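Local coordinates for protein short chain dehydrogenase (PDB 3H7A) that probably catalyses NAD(P)-dependent oxidation or reduction of a substrate not yet identified, as a short-chain dehydrogenase with a Rossmann fold, at residues Ala21-Lys25 and Leu47-Ile51; Arg39-Leu44 and Ala60-Arg66. All coordinates share one frame; numbering follows the deposited sequence.

In the fold
Both contacts lie in the N-terminal half of the Rossmann fold, where strands 9-13, 33-38 and 57-62 run parallel. Contact 1 packs helix 18-29 against helix 45-53. Contact 2 joins the loop after strand 33-38 to the end of strand 57-62 and the residues that follow. Their segments alternate along the chain, and their centres are about 14 Å apart. They also touch: Val48 CG2 of helix 45-53 rests 3.7 Å from Ala60 CB of strand 57-62. In short-chain dehydrogenases the dinucleotide usually binds at the C-terminal ends of these strands. Contact 2 is therefore probably near the cofactor site, while contact 1 lies on one face of the sheet.

Contact 1 (Ala21-Lys25 and Leu47-Ile51); sequences AEIAK and LVAEI
Leu47 holds CG anti to its backbone N (chi1 179°), and this sends both methyl groups onto helix 18-29. Leu47 CD1 meets Ala21 CB at 4.0 Å and also touches the carbonyl oxygen of Ala21. CD2 touches Ala24 CB. One turn on, Ile51 has CG1 beside its own N and a fully extended end. Ile51 CD1 therefore reaches the backbone between Ala24 and Lys25, 3.8 Å from Lys25 N. Ala24 CB touches both large residues, with Ile51 CD1 at 4.1 Å. The small alanines let the leucine and isoleucine come down close to the helix backbone.

These two helices follow strands 9-13 and 33-38 of the Rossmann fold and pack side by side on the sheet. Their local axes are 10.7 Å apart and run at 29° to each other. Beneath them, Ile51 and Val48 also touch Ile58 of strand 57-62. Elsewhere, Glu22 and Ile23 meet helix 216-228.

Lys25 spans the two helices on the side of the charged residues. Its CG lies on Leu47 CD1, and the extended chain carries NZ into salt bridges with Glu50 and Glu22, a three-residue network. Lys25 NZ bonds to Glu50 OE2 at 2.9 Å, approaching from above the carboxylate plane. A weak bond from Lys25 NZ to Glu50 OE1 is longer, at 3.2 Å. Within its own helix, Lys25 NZ meets Glu22 OE2 on the syn side at 3.1 Å, but tilted 33° out of the carboxylate plane. The shared lysine probably offsets the repulsion between Glu22 OE2 and Glu50 OE2, 5.8 Å apart.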
ATOM      1  N   ALA B  21      21.581  15.193 -15.313  1.00 29.63           N
ATOM      2  CA  ALA B  21      22.960  15.300 -15.800  1.00 29.89           C
ATOM      3  C   ALA B  21      23.811  14.120 -15.368  1.00 28.97           C
ATOM      4  O   ALA B  21      24.600  13.596 -16.158  1.00 30.47           O
ATOM      5  CB  ALA B  21      23.588  16.596 -15.313  1.00 33.76           C
ATOM      6  N   GLU B  22      23.647  13.702 -14.112  1.00 31.46           N
ATOM      7  CA  GLU B  22      24.361  12.538 -13.588  1.00 30.11           C
ATOM      8  C   GLU B  22      23.920  11.241 -14.242  1.00 25.95           C
ATOM      9  O   GLU B  22      24.736  10.349 -14.460  1.00 28.33           O
ATOM     10  CB  GLU B  22      24.215  12.422 -12.073  1.00 31.52           C
ATOM     11  CG  GLU B  22      25.017  13.446 -11.290  1.00 37.69           C
ATOM     12  CD  GLU B  22      26.506  13.395 -11.575  1.00 44.36           C
ATOM     13  OE1 GLU B  22      27.079  12.283 -11.699  1.00 44.64           O
ATOM     14  OE2 GLU B  22      27.101  14.484 -11.663  1.00 49.45           O
ATOM     15  N   ILE B  23      22.632  11.137 -14.557  1.00 26.59           N
ATOM     16  CA  ILE B  23      22.129   9.970 -15.280  1.00 23.54           C
ATOM     17  C   ILE B  23      22.803   9.893 -16.653  1.00 27.35           C
ATOM     18  O   ILE B  23      23.274   8.829 -17.055  1.00 28.79           O
ATOM     19  CB  ILE B  23      20.586   9.997 -15.431  1.00 24.90           C
ATOM     20  CG1 ILE B  23      19.900   9.836 -14.070  1.00 18.92           C
ATOM     21  CG2 ILE B  23      20.140   8.903 -16.355  1.00 23.87           C
ATOM     22  CD1 ILE B  23      18.408  10.177 -14.091  1.00 21.35           C
ATOM     23  N   ALA B  24      22.872  11.034 -17.341  1.00 28.20           N
ATOM     24  CA  ALA B  24      23.495  11.126 -18.659  1.00 28.26           C
ATOM     25  C   ALA B  24      24.975  10.752 -18.569  1.00 24.05           C
ATOM     26  O   ALA B  24      25.435   9.916 -19.342  1.00 29.87           O
ATOM     27  CB  ALA B  24      23.308  12.525 -19.243  1.00 24.75           C
ATOM     28  N   LYS B  25      25.687  11.330 -17.594  1.00 28.53           N
ATOM     29  CA  LYS B  25      27.098  10.996 -17.319  1.00 28.21           C
ATOM     30  C   LYS B  25      27.307   9.498 -17.121  1.00 29.20           C
ATOM     31  O   LYS B  25      28.242   8.937 -17.673  1.00 34.33           O
ATOM     32  CB  LYS B  25      27.642  11.749 -16.084  1.00 25.03           C
ATOM     33  CG  LYS B  25      27.890  13.256 -16.254  1.00 32.22           C
ATOM     34  CD  LYS B  25      28.576  13.847 -14.996  1.00 31.27           C
ATOM     35  CE  LYS B  25      28.203  15.312 -14.790  1.00 48.84           C
ATOM     36  NZ  LYS B  25      28.942  15.996 -13.673  1.00 49.33           N
ATOM     37  N   LEU B  47      27.493  20.035 -19.921  1.00 41.00           N
ATOM     38  CA  LEU B  47      27.337  18.578 -19.806  1.00 36.04           C
ATOM     39  C   LEU B  47      27.972  17.840 -20.983  1.00 37.37           C
ATOM     40  O   LEU B  47      28.679  16.844 -20.789  1.00 36.76           O
ATOM     41  CB  LEU B  47      25.858  18.183 -19.653  1.00 36.75           C
ATOM     42  CG  LEU B  47      25.509  16.688 -19.532  1.00 37.20           C
ATOM     43  CD1 LEU B  47      26.196  16.035 -18.336  1.00 34.35           C
ATOM     44  CD2 LEU B  47      23.995  16.464 -19.494  1.00 35.99           C
ATOM     45  N   VAL B  48      27.722  18.335 -22.193  1.00 34.88           N
ATOM     46  CA  VAL B  48      28.290  17.746 -23.403  1.00 37.20           C
ATOM     47  C   VAL B  48      29.816  17.810 -23.367  1.00 39.95           C
ATOM     48  O   VAL B  48      30.476  16.807 -23.612  1.00 39.73           O
ATOM     49  CB  VAL B  48      27.731  18.412 -24.676  1.00 36.59           C
ATOM     50  CG1 VAL B  48      28.399  17.865 -25.919  1.00 37.76           C
ATOM     51  CG2 VAL B  48      26.237  18.187 -24.764  1.00 35.97           C
ATOM     52  N   ALA B  49      30.354  18.978 -23.011  1.00 41.63           N
ATOM     53  CA  ALA B  49      31.801  19.183 -22.889  1.00 44.09           C
ATOM     54  C   ALA B  49      32.437  18.207 -21.905  1.00 44.28           C
ATOM     55  O   ALA B  49      33.442  17.587 -22.223  1.00 45.51           O
ATOM     56  CB  ALA B  49      32.103  20.617 -22.484  1.00 44.60           C
ATOM     57  N   GLU B  50      31.823  18.064 -20.732  1.00 43.40           N
ATOM     58  CA  GLU B  50      32.286  17.158 -19.687  1.00 45.22           C
ATOM     59  C   GLU B  50      32.220  15.686 -20.090  1.00 40.27           C
ATOM     60  O   GLU B  50      33.140  14.925 -19.809  1.00 42.98           O
ATOM     61  CB  GLU B  50      31.463  17.379 -18.416  1.00 46.74           C
ATOM     62  CG  GLU B  50      32.013  16.694 -17.176  1.00 56.84           C
ATOM     63  CD  GLU B  50      31.222  17.014 -15.914  1.00 62.36           C
ATOM     64  OE1 GLU B  50      30.244  17.801 -15.985  1.00 69.18           O
ATOM     65  OE2 GLU B  50      31.585  16.470 -14.846  1.00 74.10           O
ATOM     66  N   ILE B  51      31.125  15.287 -20.729  1.00 35.80           N
ATOM     67  CA  ILE B  51      30.958  13.904 -21.175  1.00 33.07           C
ATOM     68  C   ILE B  51      31.947  13.561 -22.308  1.00 35.11           C
ATOM     69  O   ILE B  51      32.605  12.516 -22.266  1.00 37.39           O
ATOM     70  CB  ILE B  51      29.481  13.600 -21.565  1.00 32.35           C
ATOM     71  CG1 ILE B  51      28.604  13.489 -20.306  1.00 29.59           C
ATOM     72  CG2 ILE B  51      29.381  12.336 -22.416  1.00 32.77           C
ATOM     73  CD1 ILE B  51      27.124  13.178 -20.591  1.00 24.54           C
TER

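Contact 2 (Arg39-Leu44 and Ala60-Arg66); sequences RNGEKL and ARSLDAR
The backbone of Arg39-Leu44 turns from loop into a 3-10 segment beside the end of strand 57-62, with the CA atoms of Gly41 and Ser62 only 3.9 Å apart. A side chain at Gly41 would run into the Arg61-Ser62 backbone. Gly41 N gives a hydrogen bond to Ser62 OG at 2.7 Å. Leu44 CD1 packs on Ala60 CB at 3.7 Å.

At the other end, the bent chain of Arg39 lays its guanidinium on that of Arg66, the planes 24° apart. Arg39 NH2 sits over one face of Arg66. Asp64 probably offsets the like charges in a salt-bridge network. Asp64 OD1 takes Arg66 NE through its syn lone pair at 3.2 Å. Arg39 NH2 bonds weakly to Asp64 OD1 at 3.5 Å, and Arg66 NH2 weakly to Asp64 OD2. Losing Arg66 to an alanine is likely to deprive the Asp64 carboxylate of its NE partner and leave the Arg39 guanidinium without its stacking surface, freer to turn.

The loops after strands 33-38 and 57-62 lie at the C-terminal edge of the parallel sheet, where a Rossmann fold binds its dinucleotide. In related short-chain dehydrogenases, these loops commonly help to hold the adenosine part of NAD(P).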
ATOM      1  N   ARG B  39      14.509  21.870 -21.663  1.00 38.00           N
ATOM      2  CA  ARG B  39      13.811  22.962 -22.363  1.00 41.79           C
ATOM      3  C   ARG B  39      14.752  23.853 -23.161  1.00 38.81           C
ATOM      4  O   ARG B  39      14.509  24.089 -24.333  1.00 39.06           O
ATOM      5  CB  ARG B  39      12.915  23.797 -21.434  1.00 46.94           C
ATOM      6  CG  ARG B  39      11.478  23.290 -21.376  1.00 62.55           C
ATOM      7  CD  ARG B  39      10.472  24.436 -21.350  1.00 74.96           C
ATOM      8  NE  ARG B  39      10.198  24.926 -19.997  1.00 85.25           N
ATOM      9  CZ  ARG B  39       9.230  24.468 -19.203  1.00 90.92           C
ATOM     10  NH1 ARG B  39       9.059  24.991 -17.995  1.00 87.95           N
ATOM     11  NH2 ARG B  39       8.429  23.485 -19.609  1.00 93.89           N
ATOM     12  N   ASN B  40      15.843  24.301 -22.548  1.00 41.32           N
ATOM     13  CA  ASN B  40      16.852  25.068 -23.282  1.00 46.13           C
ATOM     14  C   ASN B  40      18.136  24.266 -23.506  1.00 41.78           C
ATOM     15  O   ASN B  40      19.006  24.208 -22.634  1.00 36.16           O
ATOM     16  CB  ASN B  40      17.133  26.418 -22.597  1.00 53.37           C
ATOM     17  CG  ASN B  40      18.195  27.246 -23.321  1.00 61.60           C
ATOM     18  OD1 ASN B  40      19.070  27.824 -22.681  1.00 71.27           O
ATOM     19  ND2 ASN B  40      18.125  27.298 -24.654  1.00 60.97           N
ATOM     20  N   GLY B  41      18.239  23.673 -24.696  1.00 42.97           N
ATOM     21  CA  GLY B  41      19.314  22.740 -25.047  1.00 43.62           C
ATOM     22  C   GLY B  41      20.713  23.317 -25.052  1.00 47.34           C
ATOM     23  O   GLY B  41      21.684  22.586 -24.898  1.00 47.47           O
ATOM     24  N   GLU B  42      20.817  24.630 -25.225  1.00 51.64           N
ATOM     25  CA  GLU B  42      22.102  25.313 -25.151  1.00 56.95           C
ATOM     26  C   GLU B  42      22.713  25.245 -23.745  1.00 50.21           C
ATOM     27  O   GLU B  42      23.931  25.241 -23.604  1.00 49.43           O
ATOM     28  CB  GLU B  42      21.973  26.757 -25.640  1.00 58.80           C
ATOM     29  CG  GLU B  42      21.732  26.860 -27.158  1.00 72.94           C
ATOM     30  CD  GLU B  42      21.379  28.271 -27.636  1.00 75.58           C
ATOM     31  OE1 GLU B  42      21.607  28.565 -28.833  1.00 83.68           O
ATOM     32  OE2 GLU B  42      20.871  29.084 -26.824  1.00 85.97           O
ATOM     33  N   LYS B  43      21.867  25.153 -22.716  1.00 49.01           N
ATOM     34  CA  LYS B  43      22.325  24.947 -21.330  1.00 46.38           C
ATOM     35  C   LYS B  43      22.934  23.559 -21.063  1.00 42.23           C
ATOM     36  O   LYS B  43      23.543  23.337 -20.019  1.00 40.62           O
ATOM     37  CB  LYS B  43      21.198  25.239 -20.337  1.00 48.89           C
ATOM     38  CG  LYS B  43      21.166  26.671 -19.816  1.00 54.47           C
ATOM     39  CD  LYS B  43      19.944  26.897 -18.922  1.00 58.86           C
ATOM     40  CE  LYS B  43      20.301  27.648 -17.634  1.00 70.01           C
ATOM     41  NZ  LYS B  43      20.532  29.099 -17.869  1.00 75.38           N
ATOM     42  N   LEU B  44      22.788  22.638 -22.016  1.00 40.94           N
ATOM     43  CA  LEU B  44      23.448  21.330 -21.944  1.00 39.26           C
ATOM     44  C   LEU B  44      24.911  21.365 -22.360  1.00 41.82           C
ATOM     45  O   LEU B  44      25.601  20.359 -22.231  1.00 44.29           O
ATOM     46  CB  LEU B  44      22.715  20.289 -22.800  1.00 38.52           C
ATOM     47  CG  LEU B  44      21.301  19.900 -22.375  1.00 37.49           C
ATOM     48  CD1 LEU B  44      20.476  19.324 -23.519  1.00 31.85           C
ATOM     49  CD2 LEU B  44      21.350  18.948 -21.190  1.00 36.56           C
ATOM     50  N   ALA B  60      22.869  16.576 -27.620  1.00 33.97           N
ATOM     51  CA  ALA B  60      22.033  17.499 -26.845  1.00 33.51           C
ATOM     52  C   ALA B  60      20.943  18.120 -27.713  1.00 34.57           C
ATOM     53  O   ALA B  60      21.219  18.594 -28.814  1.00 42.03           O
ATOM     54  CB  ALA B  60      22.893  18.587 -26.242  1.00 30.93           C
ATOM     55  N   ARG B  61      19.700  18.099 -27.230  1.00 33.60           N
ATOM     56  CA  ARG B  61      18.591  18.752 -27.921  1.00 33.15           C
ATOM     57  C   ARG B  61      17.777  19.622 -26.970  1.00 33.93           C
ATOM     58  O   ARG B  61      17.758  19.379 -25.763  1.00 34.56           O
ATOM     59  CB  ARG B  61      17.675  17.728 -28.601  1.00 30.66           C
ATOM     60  CG  ARG B  61      18.305  17.004 -29.789  1.00 36.45           C
ATOM     61  CD  ARG B  61      17.447  15.820 -30.241  1.00 41.15           C
ATOM     62  NE  ARG B  61      16.114  16.209 -30.721  1.00 47.14           N
ATOM     63  CZ  ARG B  61      15.713  16.171 -31.994  1.00 51.65           C
ATOM     64  NH1 ARG B  61      16.535  15.760 -32.958  1.00 44.88           N
ATOM     65  NH2 ARG B  61      14.477  16.543 -32.311  1.00 46.69           N
ATOM     66  N   SER B  62      17.124  20.644 -27.528  1.00 26.53           N
ATOM     67  CA  SER B  62      16.105  21.405 -26.821  1.00 30.17           C
ATOM     68  C   SER B  62      14.840  20.599 -26.940  1.00 29.28           C
ATOM     69  O   SER B  62      14.515  20.120 -28.027  1.00 30.46           O
ATOM     70  CB  SER B  62      15.884  22.766 -27.475  1.00 37.77           C
ATOM     71  OG  SER B  62      16.879  23.688 -27.085  1.00 39.77           O
ATOM     72  N   LEU B  63      14.133  20.425 -25.829  1.00 33.18           N
ATOM     73  CA  LEU B  63      12.944  19.581 -25.817  1.00 31.28           C
ATOM     74  C   LEU B  63      11.973  20.062 -24.765  1.00 28.44           C
ATOM     75  O   LEU B  63      12.310  20.155 -23.584  1.00 32.40           O
ATOM     76  CB  LEU B  63      13.312  18.107 -25.559  1.00 30.04           C
ATOM     77  CG  LEU B  63      12.176  17.131 -25.219  1.00 31.60           C
ATOM     78  CD1 LEU B  63      11.318  16.847 -26.439  1.00 31.80           C
ATOM     79  CD2 LEU B  63      12.692  15.820 -24.574  1.00 29.14           C
ATOM     80  N   ASP B  64      10.766  20.372 -25.212  1.00 36.17           N
ATOM     81  CA  ASP B  64       9.671  20.641 -24.307  1.00 34.45           C
ATOM     82  C   ASP B  64       8.787  19.398 -24.255  1.00 31.57           C
ATOM     83  O   ASP B  64       7.994  19.136 -25.163  1.00 32.09           O
ATOM     84  CB  ASP B  64       8.886  21.871 -24.758  1.00 36.06           C
ATOM     85  CG  ASP B  64       7.751  22.218 -23.817  1.00 43.34           C
ATOM     86  OD1 ASP B  64       7.805  21.855 -22.620  1.00 45.82           O
ATOM     87  OD2 ASP B  64       6.800  22.868 -24.283  1.00 51.26           O
ATOM     88  N   ALA B  65       8.918  18.656 -23.158  1.00 30.74           N
ATOM     89  CA  ALA B  65       8.305  17.339 -23.018  1.00 26.84           C
ATOM     90  C   ALA B  65       6.781  17.355 -22.976  1.00 27.63           C
ATOM     91  O   ALA B  65       6.159  16.331 -23.245  1.00 28.89           O
ATOM     92  CB  ALA B  65       8.883  16.614 -21.813  1.00 33.77           C
ATOM     93  N   ARG B  66       6.181  18.514 -22.690  1.00 23.29           N
ATOM     94  CA  ARG B  66       4.731  18.686 -22.823  1.00 28.90           C
ATOM     95  C   ARG B  66       4.268  18.524 -24.265  1.00 31.46           C
ATOM     96  O   ARG B  66       3.125  18.156 -24.514  1.00 36.51           O
ATOM     97  CB  ARG B  66       4.290  20.058 -22.332  1.00 29.88           C
ATOM     98  CG  ARG B  66       4.542  20.316 -20.877  1.00 35.58           C
ATOM     99  CD  ARG B  66       4.186  21.740 -20.529  1.00 40.44           C
ATOM    100  NE  ARG B  66       5.073  22.684 -21.197  1.00 51.47           N
ATOM    101  CZ  ARG B  66       5.297  23.923 -20.780  1.00 58.77           C
ATOM    102  NH1 ARG B  66       4.707  24.384 -19.679  1.00 58.27           N
ATOM    103  NH2 ARG B  66       6.128  24.700 -21.461  1.00 59.60           N
TER